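Local coordinates for protein lyase/mutase (Burkholderia cenocepacia, PDB 4LSB) that is a lyase/mutase of the phosphoenolpyruvate phosphomutase family, built on a TIM barrel, and binds a magnesium ion, at residues A47-S58 against G88-E97. Sequence-based numbering, arbitrary orientation.
Sequences AMAGFEALATTS and GGLPVSADLE. With MG (magnesium ion), chain E.
Two neighbouring parallel strands, 54-55 and 92-95, pair in the barrel wall and lead into a magnesium site at their C-terminal ends. Leu54 N donates to Pro91 O (2.9 Å), Leu54 O accepts from Ser93 N, and Thr56 N reaches Ser93 O. Past these backbone bonds a side chain takes over: Thr56 OG1, placed between the backbone N and the carbonyl carbon (chi1 65°), accepts from Asp95 N at 2.9 Å, while CG2 meets Val92 CG1 on the face covered by helix 74-88. At the other end, CD1 of Leu90 lies between Ala47 CB (3.7 Å) and Leu54 CG (3.9 Å), the Leu90 and Leu54 side chains crossing at about a right angle.

At the metal end Asp95 OD2 accepts from both Ser58 N (3.1 Å) and Ser58 OG (2.9 Å), which approach from one face, well above the carboxylate plane. OD1 closes an Asx turn with Glu97 N and takes a bond from a magnesium-bound water. Ser58 OG and Glu97 OE2 coordinate the magnesium at 2.4 and 2.1 Å, and Asp95 is the second-shell residue that grips Ser58 and Glu97 N. A site placed at the C-terminal ends of parallel strands is characteristic of the TIM barrel.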
loop_
_atom_site.group_PDB
_atom_site.type_symbol
_atom_site.label_atom_id
_atom_site.label_comp_id
_atom_site.label_asym_id
_atom_site.label_seq_id
_atom_site.Cartn_x
_atom_site.Cartn_y
_atom_site.Cartn_z
ATOM N N ALA B 47 2.793 6.338 -13.244
ATOM C CA ALA B 47 3.282 7.396 -14.117
ATOM C C ALA B 47 4.549 6.942 -14.849
ATOM O O ALA B 47 4.718 7.139 -16.044
ATOM C CB ALA B 47 3.568 8.653 -13.338
ATOM N N MET B 48 5.436 6.337 -14.095
ATOM C CA MET B 48 6.674 5.829 -14.653
ATOM C C MET B 48 6.391 4.769 -15.709
ATOM O O MET B 48 7.148 4.680 -16.669
ATOM C CB MET B 48 7.576 5.257 -13.569
ATOM C CG MET B 48 8.158 6.275 -12.609
ATOM S SD MET B 48 8.918 5.389 -11.227
ATOM C CE MET B 48 9.466 6.815 -10.275
ATOM N N ALA B 49 5.321 3.997 -15.548
ATOM C CA ALA B 49 4.886 3.001 -16.548
ATOM C C ALA B 49 4.353 3.622 -17.879
ATOM O O ALA B 49 4.145 2.920 -18.874
ATOM C CB ALA B 49 3.809 2.097 -15.989
ATOM N N GLY B 50 4.057 4.901 -17.872
ATOM C CA GLY B 50 3.551 5.546 -19.070
ATOM C C GLY B 50 2.072 5.849 -19.102
ATOM O O GLY B 50 1.589 6.345 -20.103
ATOM N N PHE B 51 1.347 5.624 -18.005
ATOM C CA PHE B 51 -0.094 5.966 -17.997
ATOM C C PHE B 51 -0.235 7.480 -18.027
ATOM O O PHE B 51 0.717 8.222 -17.654
ATOM C CB PHE B 51 -0.825 5.306 -16.852
ATOM C CG PHE B 51 -0.966 3.837 -17.021
ATOM C CD1 PHE B 51 -1.918 3.321 -17.879
ATOM C CD2 PHE B 51 -0.115 2.969 -16.340
ATOM C CE1 PHE B 51 -2.055 1.936 -18.033
ATOM C CE2 PHE B 51 -0.219 1.588 -16.539
ATOM C CZ PHE B 51 -1.204 1.079 -17.385
ATOM N N GLU B 52 -1.362 7.938 -18.578
ATOM C CA GLU B 52 -1.560 9.378 -18.823
ATOM C C GLU B 52 -2.528 10.056 -17.850
ATOM O O GLU B 52 -2.686 11.281 -17.881
ATOM C CB GLU B 52 -2.024 9.593 -20.251
ATOM C CG GLU B 52 -0.880 9.456 -21.254
ATOM C CD GLU B 52 -1.394 9.498 -22.674
ATOM O OE1 GLU B 52 -1.409 10.598 -23.248
ATOM O OE2 GLU B 52 -1.821 8.480 -23.211
ATOM N N ALA B 53 -3.145 9.260 -17.002
ATOM C CA ALA B 53 -4.059 9.756 -15.983
ATOM C C ALA B 53 -4.150 8.711 -14.939
ATOM O O ALA B 53 -3.817 7.552 -15.202
ATOM C CB ALA B 53 -5.409 9.972 -16.606
ATOM N N LEU B 54 -4.637 9.078 -13.775
ATOM C CA LEU B 54 -4.886 8.106 -12.678
ATOM C C LEU B 54 -6.292 8.332 -12.127
ATOM O O LEU B 54 -6.801 9.448 -12.184
ATOM C CB LEU B 54 -3.837 8.315 -11.541
ATOM C CG LEU B 54 -2.379 8.297 -11.985
ATOM C CD1 LEU B 54 -1.480 8.704 -10.834
ATOM C CD2 LEU B 54 -1.981 6.945 -12.475
ATOM N N ALA B 55 -6.897 7.278 -11.562
ATOM C CA ALA B 55 -8.147 7.383 -10.877
ATOM C C ALA B 55 -8.005 6.810 -9.477
ATOM O O ALA B 55 -7.417 5.727 -9.249
ATOM C CB ALA B 55 -9.242 6.649 -11.633
ATOM N N THR B 56 -8.596 7.481 -8.512
ATOM C CA THR B 56 -8.563 6.944 -7.155
ATOM C C THR B 56 -9.569 5.809 -7.087
ATOM O O THR B 56 -10.391 5.618 -8.020
ATOM C CB THR B 56 -8.844 8.011 -6.109
ATOM O OG1 THR B 56 -10.152 8.484 -6.265
ATOM C CG2 THR B 56 -7.862 9.177 -6.221
ATOM N N THR B 57 -9.426 4.973 -6.069
ATOM C CA THR B 57 -10.280 3.807 -5.864
ATOM C C THR B 57 -10.641 3.805 -4.384
ATOM O O THR B 57 -9.798 3.619 -3.527
ATOM C CB THR B 57 -9.589 2.478 -6.272
ATOM O OG1 THR B 57 -10.282 1.363 -5.724
ATOM C CG2 THR B 57 -8.129 2.425 -5.840
ATOM N N SER B 58 -11.889 4.119 -4.098
ATOM C CA SER B 58 -12.386 4.050 -2.730
ATOM C C SER B 58 -12.163 2.625 -2.147
ATOM O O SER B 58 -11.900 2.471 -0.955
ATOM C CB SER B 58 -13.893 4.427 -2.694
ATOM O OG SER B 58 -14.640 3.485 -3.485
ATOM N N GLY B 88 1.781 11.478 -8.187
ATOM C CA GLY B 88 1.700 11.023 -9.575
ATOM C C GLY B 88 2.186 12.012 -10.623
ATOM O O GLY B 88 2.762 11.601 -11.598
ATOM N N GLY B 89 1.954 13.299 -10.426
ATOM C CA GLY B 89 2.259 14.361 -11.463
ATOM C C GLY B 89 1.372 14.256 -12.693
ATOM O O GLY B 89 1.638 14.881 -13.727
ATOM N N LEU B 90 0.275 13.507 -12.569
ATOM C CA LEU B 90 -0.661 13.291 -13.639
ATOM C C LEU B 90 -2.054 13.817 -13.282
ATOM O O LEU B 90 -2.420 13.869 -12.113
ATOM C CB LEU B 90 -0.787 11.757 -13.888
ATOM C CG LEU B 90 0.429 11.051 -14.495
ATOM C CD1 LEU B 90 0.220 9.504 -14.579
ATOM C CD2 LEU B 90 0.726 11.692 -15.853
ATOM N N PRO B 91 -2.887 14.083 -14.295
ATOM C CA PRO B 91 -4.305 14.276 -14.005
ATOM C C PRO B 91 -4.963 13.149 -13.206
ATOM O O PRO B 91 -4.710 11.975 -13.481
ATOM C CB PRO B 91 -4.963 14.393 -15.391
ATOM C CG PRO B 91 -3.851 14.297 -16.361
ATOM C CD PRO B 91 -2.626 13.828 -15.706
ATOM N N VAL B 92 -5.734 13.521 -12.195
ATOM C CA VAL B 92 -6.405 12.577 -11.297
ATOM C C VAL B 92 -7.917 12.755 -11.346
ATOM O O VAL B 92 -8.445 13.837 -11.098
ATOM C CB VAL B 92 -5.938 12.748 -9.835
ATOM C CG1 VAL B 92 -6.755 11.883 -8.898
ATOM C CG2 VAL B 92 -4.478 12.414 -9.706
ATOM N N SER B 93 -8.607 11.683 -11.682
ATOM C CA SER B 93 -10.039 11.589 -11.563
ATOM C C SER B 93 -10.355 10.924 -10.263
ATOM O O SER B 93 -9.934 9.790 -10.012
ATOM C CB SER B 93 -10.642 10.736 -12.680
ATOM O OG SER B 93 -12.041 10.985 -12.734
ATOM N N ALA B 94 -11.148 11.602 -9.450
ATOM C CA ALA B 94 -11.461 11.139 -8.123
ATOM C C ALA B 94 -12.757 10.387 -8.032
ATOM O O ALA B 94 -13.790 10.845 -8.459
ATOM C CB ALA B 94 -11.535 12.342 -7.201
ATOM N N ASP B 95 -12.705 9.245 -7.390
ATOM C CA ASP B 95 -13.886 8.511 -7.005
ATOM C C ASP B 95 -14.482 9.244 -5.792
ATOM O O ASP B 95 -13.844 9.287 -4.756
ATOM C CB ASP B 95 -13.444 7.117 -6.640
ATOM C CG ASP B 95 -14.556 6.239 -6.156
ATOM O OD1 ASP B 95 -15.741 6.672 -6.074
ATOM O OD2 ASP B 95 -14.196 5.071 -5.923
ATOM N N LEU B 96 -15.667 9.837 -5.974
ATOM C CA LEU B 96 -16.322 10.680 -4.944
ATOM C C LEU B 96 -17.614 10.045 -4.503
ATOM O O LEU B 96 -18.562 10.727 -4.079
ATOM C CB LEU B 96 -16.588 12.058 -5.503
ATOM C CG LEU B 96 -15.328 12.750 -5.926
ATOM C CD1 LEU B 96 -15.672 14.012 -6.698
ATOM C CD2 LEU B 96 -14.414 12.982 -4.731
ATOM N N GLU B 97 -17.636 8.721 -4.610
ATOM C CA GLU B 97 -18.749 7.896 -4.115
ATOM C C GLU B 97 -20.063 8.515 -4.614
ATOM O O GLU B 97 -20.177 8.877 -5.788
ATOM C CB GLU B 97 -18.715 7.869 -2.573
ATOM C CG GLU B 97 -17.351 7.557 -1.973
ATOM C CD GLU B 97 -17.165 6.075 -1.753
ATOM O OE1 GLU B 97 -17.080 5.643 -0.576
ATOM O OE2 GLU B 97 -17.130 5.367 -2.764
HETATM MG MG MG E . -17.049 3.385 -3.397
HETATM O O HOH W 1 -17.187 4.394 -5.595
HETATM O O HOH W 2 -19.231 3.325 -3.444
HETATM O O HOH W 3 -16.725 1.604 -4.314
#